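Local structure of O-methyltransferase, SAM-dependent (Legionella pneumophila subsp. pneumophila, 3R3H) at residues Q186-E189 against I190-N194. The protein probably transfers a methyl group from S-adenosylmethionine to an oxygen atom of its substrate. Sequence-based numbering, arbitrary orientation.
Sequences QTRE and IKKLN
K192 reaches back one helical turn to lie against R188 and E189. Its CB sits 3.5 Å from both R188 O and E189 O, and CG, placed opposite the carbonyl carbon (chi1 -77°), stays close to R188 O. From there the chain runs straight: CD passes 3.7 Å from E189 OE1, CE lies over one face of the R188 guanidinium, and NZ ends 3.3 Å from both NE and NH2 of R188. That brings two probably cationic groups together on the exposed side of the helix, where solvent probably screens their charges. The opposite charge of E189, OE1 4.2 Å from K192 NZ and beyond a salt bridge, may offset part of this; a bend at chi2 (-69°) brings OE1 beside the K192 chain. Helix 185-198, which carries these residues, follows strand 164-169 of the central sheet in the Rossmann-like fold of class I methyltransferases. Ordinary i to i+4 backbone bonds hold the turn, I190 N to Q186 O and L193 N to E189 O (2.9 Å) among them. Apolar I190 and L193 suit the buried side, where they meet Y149 and L150 of helix 149-159, respectively. T187, also buried, spends its hydroxyl on K176 O, while the aliphatic part of K191 runs alongside it, OG1 to CD 4.1 Å, and carries the amine away from the turn.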
# COMPACT_ATOMS: atom_id res chain seq x y z
N GLN A 186 -0.90 -26.32 -3.65
CA GLN A 186 -1.17 -24.98 -3.16
C GLN A 186 -0.16 -23.99 -3.68
O GLN A 186 -0.51 -22.89 -4.12
CB GLN A 186 -1.16 -24.95 -1.64
CG GLN A 186 -2.23 -25.81 -1.05
CD GLN A 186 -1.72 -26.58 0.14
OE1 GLN A 186 -1.40 -25.99 1.17
NE2 GLN A 186 -1.63 -27.90 -0.01
N THR A 187 1.11 -24.38 -3.62
CA THR A 187 2.17 -23.52 -4.12
C THR A 187 2.19 -23.64 -5.65
O THR A 187 2.83 -22.86 -6.34
CB THR A 187 3.55 -23.90 -3.50
OG1 THR A 187 4.45 -24.30 -4.54
CG2 THR A 187 3.38 -25.03 -2.50
N ARG A 188 1.48 -24.63 -6.16
CA ARG A 188 1.39 -24.87 -7.59
C ARG A 188 0.38 -23.89 -8.18
O ARG A 188 0.52 -23.43 -9.30
CB ARG A 188 0.96 -26.31 -7.85
CG ARG A 188 0.66 -26.60 -9.29
CD ARG A 188 -0.16 -27.87 -9.40
NE ARG A 188 -0.59 -28.12 -10.77
CZ ARG A 188 0.22 -28.49 -11.76
NH1 ARG A 188 1.51 -28.66 -11.53
NH2 ARG A 188 -0.28 -28.71 -12.98
N GLU A 189 -0.65 -23.59 -7.39
CA GLU A 189 -1.71 -22.67 -7.80
C GLU A 189 -1.30 -21.22 -7.66
O GLU A 189 -1.68 -20.37 -8.46
CB GLU A 189 -2.95 -22.91 -6.96
CG GLU A 189 -3.88 -23.91 -7.56
CD GLU A 189 -4.54 -23.38 -8.82
OE1 GLU A 189 -4.41 -24.06 -9.88
OE2 GLU A 189 -5.18 -22.30 -8.75
N ILE A 190 -0.53 -20.94 -6.62
CA ILE A 190 -0.07 -19.57 -6.42
C ILE A 190 0.80 -19.24 -7.63
O ILE A 190 0.54 -18.26 -8.32
CB ILE A 190 0.79 -19.43 -5.11
CG1 ILE A 190 0.03 -20.01 -3.89
CG2 ILE A 190 1.19 -17.97 -4.91
CD1 ILE A 190 -1.26 -19.33 -3.54
N LYS A 191 1.82 -20.06 -7.88
CA LYS A 191 2.75 -19.87 -9.00
C LYS A 191 2.00 -19.69 -10.31
O LYS A 191 2.39 -18.89 -11.15
CB LYS A 191 3.71 -21.06 -9.11
CG LYS A 191 4.70 -21.16 -7.97
CD LYS A 191 5.51 -22.44 -8.03
CE LYS A 191 6.43 -22.49 -9.26
NZ LYS A 191 7.28 -23.72 -9.30
N LYS A 192 0.91 -20.44 -10.47
CA LYS A 192 0.11 -20.35 -11.68
C LYS A 192 -0.58 -19.00 -11.75
O LYS A 192 -0.57 -18.36 -12.80
CB LYS A 192 -0.97 -21.44 -11.74
CG LYS A 192 -0.48 -22.82 -12.12
CD LYS A 192 -1.66 -23.77 -12.40
CE LYS A 192 -1.20 -25.21 -12.70
NZ LYS A 192 -2.33 -26.19 -12.82
N LEU A 193 -1.19 -18.57 -10.64
CA LEU A 193 -1.90 -17.29 -10.60
C LEU A 193 -0.98 -16.09 -10.80
O LEU A 193 -1.37 -15.11 -11.45
CB LEU A 193 -2.63 -17.11 -9.26
CG LEU A 193 -3.36 -15.75 -9.20
CD1 LEU A 193 -4.63 -15.79 -10.04
CD2 LEU A 193 -3.68 -15.41 -7.77
N ASN A 194 0.22 -16.17 -10.23
CA ASN A 194 1.20 -15.10 -10.38
C ASN A 194 1.56 -14.91 -11.85
O ASN A 194 1.87 -13.80 -12.29
CB ASN A 194 2.44 -15.40 -9.55
CG ASN A 194 2.20 -15.23 -8.06
OD1 ASN A 194 1.15 -14.74 -7.66
ND2 ASN A 194 3.18 -15.61 -7.25